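Local coordinates for condensin complex subunit 3 (Schizosaccharomyces pombe, PDB 5OQR), which serves as a regulatory subunit of the condensin complex, which is required to convert interphase chromatin into mitotic-like condensed chromosomes, at residues T428-Q433 and E459-S464; L422-I427 and Q467-N472; F361-L366 and S403-L408; V337-Y342 and L367-S372. All blocks are in the same frame, centred on the assembly; numbering follows the deposited sequence.

Contact 1: residues T428-Q433 and E459-S464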
loop_
_atom_site.group_PDB
_atom_site.type_symbol
_atom_site.label_atom_id
_atom_site.label_comp_id
_atom_site.label_asym_id
_atom_site.label_seq_id
_atom_site.Cartn_x
_atom_site.Cartn_y
_atom_site.Cartn_z
ATOM N N THR A 428 31.333 -4.714 32.746
ATOM C CA THR A 428 32.397 -5.424 33.447
ATOM C C THR A 428 31.842 -6.243 34.604
ATOM O O THR A 428 32.269 -7.381 34.829
ATOM C CB THR A 428 33.448 -4.438 33.954
ATOM O OG1 THR A 428 33.903 -3.621 32.869
ATOM C CG2 THR A 428 34.636 -5.182 34.550
ATOM N N GLU A 429 30.889 -5.684 35.350
ATOM C CA GLU A 429 30.317 -6.402 36.483
ATOM C C GLU A 429 29.542 -7.628 36.016
ATOM O O GLU A 429 29.683 -8.716 36.584
ATOM C CB GLU A 429 29.421 -5.467 37.292
ATOM C CG GLU A 429 30.178 -4.322 37.946
ATOM C CD GLU A 429 29.270 -3.373 38.706
ATOM O OE1 GLU A 429 28.036 -3.560 38.657
ATOM O OE2 GLU A 429 29.792 -2.440 39.352
ATOM N N VAL A 430 28.717 -7.472 34.979
ATOM C CA VAL A 430 28.004 -8.618 34.424
ATOM C C VAL A 430 28.988 -9.639 33.876
ATOM O O VAL A 430 28.709 -10.843 33.864
ATOM C CB VAL A 430 27.011 -8.156 33.339
ATOM C CG1 VAL A 430 26.244 -9.343 32.771
ATOM C CG2 VAL A 430 26.049 -7.124 33.902
ATOM N N PHE A 431 30.151 -9.179 33.411
ATOM C CA PHE A 431 31.158 -10.092 32.889
ATOM C C PHE A 431 31.855 -10.853 34.009
ATOM O O PHE A 431 32.227 -12.017 33.827
ATOM C CB PHE A 431 32.173 -9.308 32.057
ATOM C CG PHE A 431 33.094 -10.169 31.242
ATOM C CD1 PHE A 431 32.593 -11.008 30.261
ATOM C CD2 PHE A 431 34.464 -10.118 31.438
ATOM C CE1 PHE A 431 33.440 -11.793 29.504
ATOM C CE2 PHE A 431 35.314 -10.898 30.683
ATOM C CZ PHE A 431 34.802 -11.736 29.713
ATOM N N GLU A 432 32.038 -10.217 35.169
ATOM C CA GLU A 432 32.661 -10.896 36.300
ATOM C C GLU A 432 31.784 -12.031 36.815
ATOM O O GLU A 432 32.292 -13.100 37.174
ATOM C CB GLU A 432 32.948 -9.895 37.418
ATOM C CG GLU A 432 34.099 -8.947 37.119
ATOM C CD GLU A 432 34.255 -7.860 38.169
ATOM O OE1 GLU A 432 35.364 -7.296 38.284
ATOM O OE2 GLU A 432 33.271 -7.573 38.884
ATOM N N GLN A 433 30.467 -11.818 36.864
ATOM C CA GLN A 433 29.551 -12.862 37.310
ATOM C C GLN A 433 29.830 -14.178 36.596
ATOM O O GLN A 433 30.115 -15.201 37.230
ATOM C CB GLN A 433 28.103 -12.432 37.069
ATOM C CG GLN A 433 27.566 -11.417 38.058
ATOM C CD GLN A 433 26.052 -11.316 38.008
ATOM O OE1 GLN A 433 25.499 -10.301 37.584
ATOM N NE2 GLN A 433 25.374 -12.375 38.438
ATOM N N GLU A 459 27.986 -14.374 28.128
ATOM C CA GLU A 459 28.739 -13.630 27.126
ATOM C C GLU A 459 27.812 -12.988 26.101
ATOM O O GLU A 459 28.042 -11.851 25.678
ATOM C CB GLU A 459 29.745 -14.551 26.438
ATOM C CG GLU A 459 30.866 -13.811 25.730
ATOM C CD GLU A 459 31.949 -14.742 25.224
ATOM O OE1 GLU A 459 31.788 -15.972 25.369
ATOM O OE2 GLU A 459 32.960 -14.244 24.685
ATOM N N LEU A 460 26.759 -13.697 25.690
ATOM C CA LEU A 460 25.816 -13.121 24.739
ATOM C C LEU A 460 25.097 -11.913 25.321
ATOM O O LEU A 460 24.785 -10.969 24.589
ATOM C CB LEU A 460 24.804 -14.174 24.296
ATOM C CG LEU A 460 25.306 -15.203 23.284
ATOM C CD1 LEU A 460 24.276 -16.300 23.096
ATOM C CD2 LEU A 460 25.624 -14.543 21.950
ATOM N N ARG A 461 24.817 -11.923 26.624
ATOM C CA ARG A 461 24.219 -10.746 27.245
ATOM C C ARG A 461 25.207 -9.590 27.274
ATOM O O ARG A 461 24.824 -8.435 27.063
ATOM C CB ARG A 461 23.745 -11.074 28.659
ATOM C CG ARG A 461 22.872 -9.986 29.272
ATOM C CD ARG A 461 22.706 -10.170 30.768
ATOM N NE ARG A 461 22.547 -11.573 31.126
ATOM C CZ ARG A 461 21.452 -12.286 30.887
ATOM N NH1 ARG A 461 21.403 -13.561 31.249
ATOM N NH2 ARG A 461 20.412 -11.732 30.280
ATOM N N CYS A 462 26.480 -9.880 27.540
ATOM C CA CYS A 462 27.493 -8.833 27.532
ATOM C C CYS A 462 27.596 -8.195 26.155
ATOM O O CYS A 462 27.515 -6.972 26.018
ATOM C CB CYS A 462 28.844 -9.404 27.966
ATOM S SG CYS A 462 28.942 -9.820 29.717
ATOM N N LEU A 463 27.761 -9.018 25.117
ATOM C CA LEU A 463 27.845 -8.494 23.761
ATOM C C LEU A 463 26.597 -7.710 23.385
ATOM O O LEU A 463 26.685 -6.726 22.646
ATOM C CB LEU A 463 28.072 -9.636 22.774
ATOM C CG LEU A 463 29.414 -10.362 22.882
ATOM C CD1 LEU A 463 29.420 -11.594 21.997
ATOM C CD2 LEU A 463 30.558 -9.435 22.508
ATOM N N SER A 464 25.430 -8.128 23.876
ATOM C CA SER A 464 24.221 -7.344 23.654
ATOM C C SER A 464 24.320 -5.975 24.309
ATOM O O SER A 464 23.775 -4.998 23.786
ATOM C CB SER A 464 23.004 -8.100 24.182
ATOM O OG SER A 464 22.835 -9.321 23.488
#

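Contact 2: residues L422-I427 and Q467-N472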
loop_
_atom_site.group_PDB
_atom_site.type_symbol
_atom_site.label_atom_id
_atom_site.label_comp_id
_atom_site.label_asym_id
_atom_site.label_seq_id
_atom_site.Cartn_x
_atom_site.Cartn_y
_atom_site.Cartn_z
ATOM N N LEU A 422 29.746 4.646 32.482
ATOM C CA LEU A 422 28.773 3.883 33.253
ATOM C C LEU A 422 28.522 2.520 32.625
ATOM O O LEU A 422 28.592 1.488 33.302
ATOM C CB LEU A 422 27.470 4.672 33.364
ATOM C CG LEU A 422 26.294 3.946 34.020
ATOM C CD1 LEU A 422 26.662 3.463 35.413
ATOM C CD2 LEU A 422 25.083 4.859 34.072
ATOM N N LEU A 423 28.224 2.493 31.325
ATOM C CA LEU A 423 27.831 1.240 30.694
ATOM C C LEU A 423 28.994 0.260 30.610
ATOM O O LEU A 423 28.774 -0.954 30.591
ATOM C CB LEU A 423 27.251 1.519 29.307
ATOM C CG LEU A 423 26.612 0.345 28.560
ATOM C CD1 LEU A 423 25.676 -0.459 29.447
ATOM C CD2 LEU A 423 25.854 0.868 27.363
ATOM N N VAL A 424 30.231 0.757 30.564
ATOM C CA VAL A 424 31.382 -0.138 30.632
ATOM C C VAL A 424 31.504 -0.736 32.026
ATOM O O VAL A 424 31.818 -1.923 32.180
ATOM C CB VAL A 424 32.666 0.603 30.216
ATOM C CG1 VAL A 424 33.907 -0.212 30.568
ATOM C CG2 VAL A 424 32.646 0.889 28.723
ATOM N N GLU A 425 31.267 0.070 33.064
ATOM C CA GLU A 425 31.256 -0.463 34.421
ATOM C C GLU A 425 30.227 -1.577 34.550
ATOM O O GLU A 425 30.526 -2.659 35.062
ATOM C CB GLU A 425 30.970 0.654 35.424
ATOM C CG GLU A 425 32.069 1.695 35.521
ATOM C CD GLU A 425 31.633 2.933 36.281
ATOM O OE1 GLU A 425 30.481 2.959 36.763
ATOM O OE2 GLU A 425 32.439 3.882 36.394
ATOM N N ILE A 426 29.006 -1.329 34.073
ATOM C CA ILE A 426 27.964 -2.352 34.113
ATOM C C ILE A 426 28.428 -3.604 33.381
ATOM O O ILE A 426 28.340 -4.720 33.904
ATOM C CB ILE A 426 26.653 -1.803 33.520
ATOM C CG1 ILE A 426 26.143 -0.631 34.363
ATOM C CG2 ILE A 426 25.595 -2.901 33.437
ATOM C CD1 ILE A 426 24.904 0.037 33.818
ATOM N N ILE A 427 28.932 -3.436 32.156
ATOM C CA ILE A 427 29.333 -4.587 31.354
ATOM C C ILE A 427 30.404 -5.393 32.073
ATOM O O ILE A 427 30.407 -6.629 32.025
ATOM C CB ILE A 427 29.806 -4.127 29.962
ATOM C CG1 ILE A 427 28.611 -3.642 29.136
ATOM C CG2 ILE A 427 30.517 -5.260 29.223
ATOM C CD1 ILE A 427 28.986 -2.958 27.842
ATOM N N GLN A 467 26.718 -4.096 22.042
ATOM C CA GLN A 467 26.022 -3.701 20.825
ATOM C C GLN A 467 25.205 -2.434 21.048
ATOM O O GLN A 467 25.262 -1.496 20.246
ATOM C CB GLN A 467 25.130 -4.849 20.356
ATOM C CG GLN A 467 24.533 -4.662 18.982
ATOM C CD GLN A 467 23.672 -5.836 18.571
ATOM O OE1 GLN A 467 23.638 -6.860 19.253
ATOM N NE2 GLN A 467 22.971 -5.696 17.454
ATOM N N CYS A 468 24.443 -2.385 22.141
ATOM C CA CYS A 468 23.624 -1.211 22.416
ATOM C C CYS A 468 24.475 -0.002 22.778
ATOM O O CYS A 468 24.041 1.139 22.586
ATOM C CB CYS A 468 22.637 -1.510 23.542
ATOM S SG CYS A 468 21.328 -2.658 23.102
ATOM N N LEU A 469 25.675 -0.225 23.308
ATOM C CA LEU A 469 26.554 0.887 23.652
ATOM C C LEU A 469 26.929 1.680 22.407
ATOM O O LEU A 469 26.715 2.894 22.336
ATOM C CB LEU A 469 27.803 0.361 24.363
ATOM C CG LEU A 469 28.982 1.330 24.499
ATOM C CD1 LEU A 469 28.578 2.603 25.210
ATOM C CD2 LEU A 469 30.135 0.664 25.226
ATOM N N PHE A 470 27.489 1.002 21.408
ATOM C CA PHE A 470 27.918 1.665 20.186
ATOM C C PHE A 470 26.759 2.039 19.275
ATOM O O PHE A 470 26.972 2.757 18.294
ATOM C CB PHE A 470 28.912 0.772 19.443
ATOM C CG PHE A 470 30.192 0.557 20.195
ATOM C CD1 PHE A 470 31.090 1.594 20.359
ATOM C CD2 PHE A 470 30.490 -0.673 20.752
ATOM C CE1 PHE A 470 32.263 1.409 21.054
ATOM C CE2 PHE A 470 31.665 -0.863 21.448
ATOM C CZ PHE A 470 32.551 0.179 21.598
ATOM N N GLU A 471 25.544 1.581 19.576
ATOM C CA GLU A 471 24.363 2.059 18.873
ATOM C C GLU A 471 23.928 3.440 19.336
ATOM O O GLU A 471 23.193 4.116 18.610
ATOM C CB GLU A 471 23.200 1.084 19.067
ATOM C CG GLU A 471 22.965 0.148 17.900
ATOM C CD GLU A 471 21.942 -0.927 18.215
ATOM O OE1 GLU A 471 21.214 -0.780 19.220
ATOM O OE2 GLU A 471 21.870 -1.922 17.463
ATOM N N ASN A 472 24.367 3.876 20.517
ATOM C CA ASN A 472 23.866 5.095 21.141
ATOM C C ASN A 472 24.915 6.196 21.236
ATOM O O ASN A 472 24.700 7.177 21.954
ATOM C CB ASN A 472 23.317 4.779 22.531
ATOM C CG ASN A 472 21.920 4.207 22.486
ATOM O OD1 ASN A 472 21.733 2.993 22.503
ATOM N ND2 ASN A 472 20.926 5.082 22.421
#

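Contact 3: residues F361-L366 and S403-L408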
loop_
_atom_site.group_PDB
_atom_site.type_symbol
_atom_site.label_atom_id
_atom_site.label_comp_id
_atom_site.label_asym_id
_atom_site.label_seq_id
_atom_site.Cartn_x
_atom_site.Cartn_y
_atom_site.Cartn_z
ATOM N N PHE A 361 5.840 -6.540 28.091
ATOM C CA PHE A 361 5.128 -5.537 27.310
ATOM C C PHE A 361 4.828 -4.299 28.144
ATOM O O PHE A 361 4.967 -3.171 27.659
ATOM C CB PHE A 361 3.840 -6.141 26.752
ATOM C CG PHE A 361 3.118 -5.248 25.789
ATOM C CD1 PHE A 361 3.600 -5.056 24.506
ATOM C CD2 PHE A 361 1.950 -4.606 26.161
ATOM C CE1 PHE A 361 2.938 -4.236 23.618
ATOM C CE2 PHE A 361 1.283 -3.786 25.275
ATOM C CZ PHE A 361 1.777 -3.601 24.002
ATOM N N ILE A 362 4.420 -4.490 29.401
ATOM C CA ILE A 362 4.118 -3.357 30.273
ATOM C C ILE A 362 5.370 -2.522 30.511
ATOM O O ILE A 362 5.350 -1.293 30.391
ATOM C CB ILE A 362 3.511 -3.853 31.598
ATOM C CG1 ILE A 362 2.165 -4.530 31.338
ATOM C CG2 ILE A 362 3.336 -2.702 32.583
ATOM C CD1 ILE A 362 1.646 -5.336 32.506
ATOM N N ILE A 363 6.475 -3.179 30.867
ATOM C CA ILE A 363 7.729 -2.461 31.086
ATOM C C ILE A 363 8.134 -1.714 29.824
ATOM O O ILE A 363 8.609 -0.575 29.883
ATOM C CB ILE A 363 8.824 -3.441 31.550
ATOM C CG1 ILE A 363 8.488 -3.979 32.943
ATOM C CG2 ILE A 363 10.197 -2.766 31.561
ATOM C CD1 ILE A 363 9.311 -5.178 33.358
ATOM N N GLU A 364 7.955 -2.347 28.664
ATOM C CA GLU A 364 8.241 -1.689 27.394
ATOM C C GLU A 364 7.496 -0.363 27.282
ATOM O O GLU A 364 8.081 0.666 26.930
ATOM C CB GLU A 364 7.864 -2.623 26.247
ATOM C CG GLU A 364 8.253 -2.128 24.874
ATOM C CD GLU A 364 7.958 -3.152 23.797
ATOM O OE1 GLU A 364 7.549 -2.756 22.684
ATOM O OE2 GLU A 364 8.123 -4.359 24.070
ATOM N N GLN A 365 6.201 -0.368 27.594
ATOM C CA GLN A 365 5.416 0.858 27.505
ATOM C C GLN A 365 5.919 1.914 28.479
ATOM O O GLN A 365 5.967 3.103 28.143
ATOM C CB GLN A 365 3.938 0.551 27.760
ATOM C CG GLN A 365 3.336 -0.460 26.796
ATOM C CD GLN A 365 3.710 -0.184 25.353
ATOM O OE1 GLN A 365 3.671 0.957 24.898
ATOM N NE2 GLN A 365 4.094 -1.228 24.630
ATOM N N LEU A 366 6.302 1.505 29.690
ATOM C CA LEU A 366 6.766 2.471 30.679
ATOM C C LEU A 366 8.091 3.094 30.262
ATOM O O LEU A 366 8.326 4.284 30.499
ATOM C CB LEU A 366 6.894 1.798 32.046
ATOM C CG LEU A 366 5.603 1.265 32.671
ATOM C CD1 LEU A 366 5.896 0.634 34.019
ATOM C CD2 LEU A 366 4.563 2.364 32.815
ATOM N N SER A 403 17.525 -3.056 24.890
ATOM C CA SER A 403 17.779 -1.885 24.059
ATOM C C SER A 403 17.133 -0.640 24.651
ATOM O O SER A 403 17.773 0.410 24.767
ATOM C CB SER A 403 17.269 -2.136 22.642
ATOM O OG SER A 403 17.789 -3.349 22.128
ATOM N N LEU A 404 15.857 -0.736 25.025
ATOM C CA LEU A 404 15.171 0.416 25.598
ATOM C C LEU A 404 15.784 0.837 26.926
ATOM O O LEU A 404 15.818 2.032 27.241
ATOM C CB LEU A 404 13.686 0.103 25.771
ATOM C CG LEU A 404 12.885 -0.069 24.478
ATOM C CD1 LEU A 404 11.458 -0.470 24.795
ATOM C CD2 LEU A 404 12.900 1.202 23.644
ATOM N N HIS A 405 16.271 -0.120 27.718
ATOM C CA HIS A 405 16.943 0.227 28.966
ATOM C C HIS A 405 18.206 1.029 28.699
ATOM O O HIS A 405 18.435 2.075 29.313
ATOM C CB HIS A 405 17.276 -1.038 29.755
ATOM C CG HIS A 405 16.157 -1.522 30.620
ATOM N ND1 HIS A 405 15.253 -2.476 30.208
ATOM C CD2 HIS A 405 15.793 -1.177 31.877
ATOM C CE1 HIS A 405 14.382 -2.701 31.174
ATOM N NE2 HIS A 405 14.687 -1.925 32.197
ATOM N N ILE A 406 19.046 0.543 27.786
ATOM C CA ILE A 406 20.300 1.222 27.487
ATOM C C ILE A 406 20.046 2.526 26.742
ATOM O O ILE A 406 20.802 3.491 26.893
ATOM C CB ILE A 406 21.224 0.277 26.700
ATOM C CG1 ILE A 406 21.622 -0.903 27.593
ATOM C CG2 ILE A 406 22.458 1.023 26.187
ATOM C CD1 ILE A 406 22.434 -1.979 26.908
ATOM N N GLU A 407 18.990 2.582 25.931
ATOM C CA GLU A 407 18.640 3.829 25.261
ATOM C C GLU A 407 18.181 4.878 26.266
ATOM O O GLU A 407 18.567 6.048 26.172
ATOM C CB GLU A 407 17.554 3.566 24.218
ATOM C CG GLU A 407 17.078 4.800 23.477
ATOM C CD GLU A 407 16.019 4.478 22.439
ATOM O OE1 GLU A 407 15.770 3.278 22.192
ATOM O OE2 GLU A 407 15.433 5.424 21.873
ATOM N N LEU A 408 17.357 4.475 27.234
ATOM C CA LEU A 408 16.923 5.396 28.278
ATOM C C LEU A 408 18.080 5.792 29.186
ATOM O O LEU A 408 18.126 6.926 29.673
ATOM C CB LEU A 408 15.795 4.754 29.083
ATOM C CG LEU A 408 15.192 5.534 30.249
ATOM C CD1 LEU A 408 14.610 6.853 29.794
ATOM C CD2 LEU A 408 14.129 4.684 30.922
#

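Contact 4: residues V337-Y342 and L367-S372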
loop_
_atom_site.group_PDB
_atom_site.type_symbol
_atom_site.label_atom_id
_atom_site.label_comp_id
_atom_site.label_asym_id
_atom_site.label_seq_id
_atom_site.Cartn_x
_atom_site.Cartn_y
_atom_site.Cartn_z
ATOM N N VAL A 337 9.783 9.917 39.335
ATOM C CA VAL A 337 9.898 9.219 40.614
ATOM C C VAL A 337 8.849 8.119 40.707
ATOM O O VAL A 337 9.158 6.964 41.022
ATOM C CB VAL A 337 9.772 10.216 41.781
ATOM C CG1 VAL A 337 9.790 9.486 43.120
ATOM C CG2 VAL A 337 10.894 11.239 41.723
ATOM N N GLN A 338 7.590 8.464 40.437
ATOM C CA GLN A 338 6.532 7.461 40.439
ATOM C C GLN A 338 6.741 6.453 39.319
ATOM O O GLN A 338 6.486 5.256 39.497
ATOM C CB GLN A 338 5.169 8.134 40.294
ATOM C CG GLN A 338 4.924 9.320 41.216
ATOM C CD GLN A 338 3.838 10.236 40.688
ATOM O OE1 GLN A 338 4.101 11.380 40.315
ATOM N NE2 GLN A 338 2.610 9.736 40.644
ATOM N N LEU A 339 7.204 6.920 38.159
ATOM C CA LEU A 339 7.435 6.028 37.028
ATOM C C LEU A 339 8.497 4.992 37.363
ATOM O O LEU A 339 8.311 3.795 37.121
ATOM C CB LEU A 339 7.845 6.844 35.804
ATOM C CG LEU A 339 8.045 6.061 34.507
ATOM C CD1 LEU A 339 6.711 5.613 33.941
ATOM C CD2 LEU A 339 8.804 6.900 33.503
ATOM N N THR A 340 9.627 5.438 37.916
ATOM C CA THR A 340 10.651 4.501 38.367
ATOM C C THR A 340 10.060 3.479 39.326
ATOM O O THR A 340 10.380 2.289 39.257
ATOM C CB THR A 340 11.800 5.256 39.038
ATOM O OG1 THR A 340 12.250 6.312 38.181
ATOM C CG2 THR A 340 12.964 4.320 39.325
ATOM N N TYR A 341 9.184 3.927 40.222
ATOM C CA TYR A 341 8.528 3.014 41.149
ATOM C C TYR A 341 7.608 2.047 40.412
ATOM O O TYR A 341 7.624 0.841 40.684
ATOM C CB TYR A 341 7.761 3.824 42.196
ATOM C CG TYR A 341 6.869 3.017 43.108
ATOM C CD1 TYR A 341 5.497 3.218 43.116
ATOM C CD2 TYR A 341 7.395 2.063 43.966
ATOM C CE1 TYR A 341 4.674 2.493 43.948
ATOM C CE2 TYR A 341 6.579 1.330 44.802
ATOM C CZ TYR A 341 5.219 1.551 44.791
ATOM O OH TYR A 341 4.395 0.824 45.619
ATOM N N TYR A 342 6.811 2.551 39.466
ATOM C CA TYR A 342 5.900 1.682 38.723
ATOM C C TYR A 342 6.663 0.630 37.931
ATOM O O TYR A 342 6.232 -0.524 37.840
ATOM C CB TYR A 342 5.025 2.511 37.786
ATOM C CG TYR A 342 4.172 3.550 38.472
ATOM C CD1 TYR A 342 3.630 3.319 39.729
ATOM C CD2 TYR A 342 3.907 4.766 37.860
ATOM C CE1 TYR A 342 2.849 4.270 40.354
ATOM C CE2 TYR A 342 3.132 5.720 38.475
ATOM C CZ TYR A 342 2.603 5.468 39.721
ATOM O OH TYR A 342 1.829 6.425 40.331
ATOM N N LEU A 367 8.971 2.310 29.644
ATOM C CA LEU A 367 10.222 2.865 29.143
ATOM C C LEU A 367 9.969 3.878 28.034
ATOM O O LEU A 367 10.666 4.894 27.942
ATOM C CB LEU A 367 11.128 1.739 28.648
ATOM C CG LEU A 367 11.689 0.822 29.734
ATOM C CD1 LEU A 367 12.289 -0.433 29.125
ATOM C CD2 LEU A 367 12.727 1.560 30.560
ATOM N N TYR A 368 8.977 3.618 27.178
ATOM C CA TYR A 368 8.634 4.580 26.136
ATOM C C TYR A 368 8.157 5.892 26.738
ATOM O O TYR A 368 8.537 6.972 26.271
ATOM C CB TYR A 368 7.561 4.001 25.210
ATOM C CG TYR A 368 8.098 3.100 24.123
ATOM C CD1 TYR A 368 9.120 3.522 23.287
ATOM C CD2 TYR A 368 7.584 1.827 23.933
ATOM C CE1 TYR A 368 9.615 2.705 22.293
ATOM C CE2 TYR A 368 8.072 1.000 22.946
ATOM C CZ TYR A 368 9.087 1.444 22.127
ATOM O OH TYR A 368 9.580 0.625 21.138
ATOM N N ILE A 369 7.317 5.821 27.770
ATOM C CA ILE A 369 6.903 7.032 28.468
ATOM C C ILE A 369 8.116 7.746 29.043
ATOM O O ILE A 369 8.204 8.978 29.006
ATOM C CB ILE A 369 5.874 6.696 29.561
ATOM C CG1 ILE A 369 4.623 6.074 28.935
ATOM C CG2 ILE A 369 5.497 7.946 30.345
ATOM C CD1 ILE A 369 3.697 5.422 29.930
ATOM N N GLY A 370 9.072 6.986 29.575
ATOM C CA GLY A 370 10.246 7.600 30.170
ATOM C C GLY A 370 11.152 8.242 29.140
ATOM O O GLY A 370 11.715 9.313 29.379
ATOM N N LEU A 371 11.311 7.599 27.984
ATOM C CA LEU A 371 12.095 8.188 26.905
ATOM C C LEU A 371 11.491 9.491 26.402
ATOM O O LEU A 371 12.214 10.319 25.839
ATOM C CB LEU A 371 12.225 7.193 25.752
ATOM C CG LEU A 371 13.237 6.068 25.971
ATOM C CD1 LEU A 371 12.966 4.905 25.040
ATOM C CD2 LEU A 371 14.647 6.582 25.770
ATOM N N SER A 372 10.189 9.697 26.595
ATOM C CA SER A 372 9.541 10.906 26.102
ATOM C C SER A 372 9.758 12.097 27.025
ATOM O O SER A 372 9.737 13.243 26.564
ATOM C CB SER A 372 8.045 10.660 25.930
ATOM O OG SER A 372 7.411 10.500 27.184
#

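Contact 1: residues T428-Q433 and E459-S464
The carbonyl oxygen L460 O is gripped twice by a single residue: S464 N reaches it at 3.0 Å as part of the helix ladder, and S464 OG bonds to it at 2.8 Å from the opposite face of the carbonyl plane. K505 NZ also bonds to this hydroxyl, tying the far side of the helix to helix 500-514. The near side belongs to an antiparallel helix pair of the HEAT-repeat solenoid, in which the short axes of 428-433 and 459-464 run at 172° to each other and come within 9.5 Å. The contact across the pair is apolar and centres on C462. Its thiol, set beside its own backbone N (chi1 -71°), projects between V430 and F431. V430 CG1 lies 4.1 Å from C462 SG and equally close to R461 CD, the arginine chain crossing the valine at about a right angle and touching it through CD, where the chain bends. N458 ND2 adds a polar tie by bonding to V430 O. L490 of helix 480-495 touches both F431 and C462, closing the apolar patch from a third helix. Between those two residues the contact is a sulfur-aromatic one: C462 SG stands at the ring edge, 5.2 Å from the F431 centroid and 79° off its normal, with CD1 the nearest ring atom at 3.9 Å.

Contact 2: residues L422-I427 and Q467-N472
Antiparallel pairing of helices 416-434 and 457-471, a recurring element of HEAT-repeat solenoids, continues here toward the C-terminal end of the second helix, where the contact is carried by L423, V424 and L469. The two leucines lie alongside one another, pointing opposite ways. Each has CG turned anti to its backbone N (chi1 -172° and 166°), but L423 reaches across the gap while L469 leans aside along it, which lays the base of L469 open to its partner. The branch L423 CD2 settles there, 3.6 Å from L469 CB and 3.8 Å from L469 CA, so that a methyl group rests almost on the opposing backbone. The fork of L469 is shared between two neighbours. Its CD1 lies 3.9 Å from L423 CD2, whereas its CD2 approaches V424 CG2 more loosely, at 4.3 Å. The contact is apolar throughout, and all three residues are buried; the amide I427 N bonds along its own helix to L423 O at 2.9 Å. Around the leucine pair, helix 399-412 comes against one flank, with I406 touching both L423 and C468, while helix 480-495 covers another, with M486 on V424 and I427. F470 and Q467 turn to helix 500-514, and E471 packs on the backbone of another protein chain, placing the end of helix 457-471 beside a subunit interface.

Contact 3: residues F361-L366 and S403-L408
With chi1 of -173°, the CG of E364 swings away from its backbone N and its chain runs on extended, whereas L404 keeps CG beside its backbone N (chi1 -68°) and its CD1 branch reaches across from the other helix. The two meet at a slant, by aliphatic carbon alone: L404 CD1 touches E364 CG at 3.6 Å and lies 4.2 Å from E364 O. The glutamate thus lends its methylene stem to the interface, and its carboxylate is not what holds it there. Beside this pair, I363 CG2 approaches H405 CE1 at 4.2 Å, neither squarely over the imidazole nor squarely at its rim. Both nitrogens of that ring have partners elsewhere. H405 ND1 bonds to L401 O, one turn earlier in the same helix, and H405 NE2 bonds to Y347 OH of helix 336-348; together they should fix the rotation of the ring and satisfy its buried polar atoms. Y347 touches I363 as well, so one tyrosine joins both sides of the contact. Outside the contact itself, E407 OE1 pairs with a basic side chain of another protein chain in a salt bridge. Helix 378-394 lies between the two partner helices in sequence, and these run in roughly the same direction. Such lateral packing of every second helix is characteristic of an alpha-solenoid, and residues 403-408 fall within the sixth HEAT repeat.

Contact 4: residues V337-Y342 and L367-S372
L339 and G370 form the close part of this contact, which joins the successive helices 336-348 and 356-372 of the HEAT-repeat alpha-solenoid. The leucine CG is anti to its backbone N (chi1 -177°), and this points the isobutyl group directly at the opposing helix. Because G370 has no side chain, L339 CD2 comes down onto bare backbone, 3.7 Å from G370 CA and 3.9 Å from G370 N. The other branch is more loosely placed: L339 CD1 only approaches I369 CG2, at 4.5 Å. All three residues are buried, and the two segments run in opposed but clearly inclined senses, their backbones closest at L339 and G370. The remaining side of segment 337-342 turns away from this partner toward solvent and other neighbours. Y341 is exposed there, V337 and Q338 partly so, and T340 packs on helix 378-394, whose K383 NZ bonds to V337 O. The buried Y342 is held elsewhere, its ring stacked with W303 and its hydroxyl bonded to E300 OE2. On the second helix, the hydroxyl S372 OG bonds to N318 ND2 of helix 308-324, a helix that also touches I369 through R315 and N318. At the outer margin of the first helix, Q338 reaches one turn ahead along its own helix: Q338 NE2 makes a weak hydrogen bond to Y342 OH at 3.4 Å, with an N-H...O angle of 147°.

How the contacts relate
Contacts 2, 3 and 4 are buried, and contact 1 only partly so. Contacts 1 and 2 hold the same two helices, 416-434 and 457-471, with centres 11 Å apart, yet contact 1 brings in a thiol, a ring edge and an arginine stem, while contact 2 is wholly aliphatic. Contacts 3 and 4 share helix 356-372 and lie 9 Å apart between centres; L367 of contact 4 packs on L404, H405 and L408 of contact 3. Contact 3 joins alternate helices and admits a glutamate and a histidine, whereas contact 4 joins successive ones through leucine on glycine. Contacts 2 and 3 also touch, C468 against S403 and N472 against E407, making a continuous stack along the solenoid.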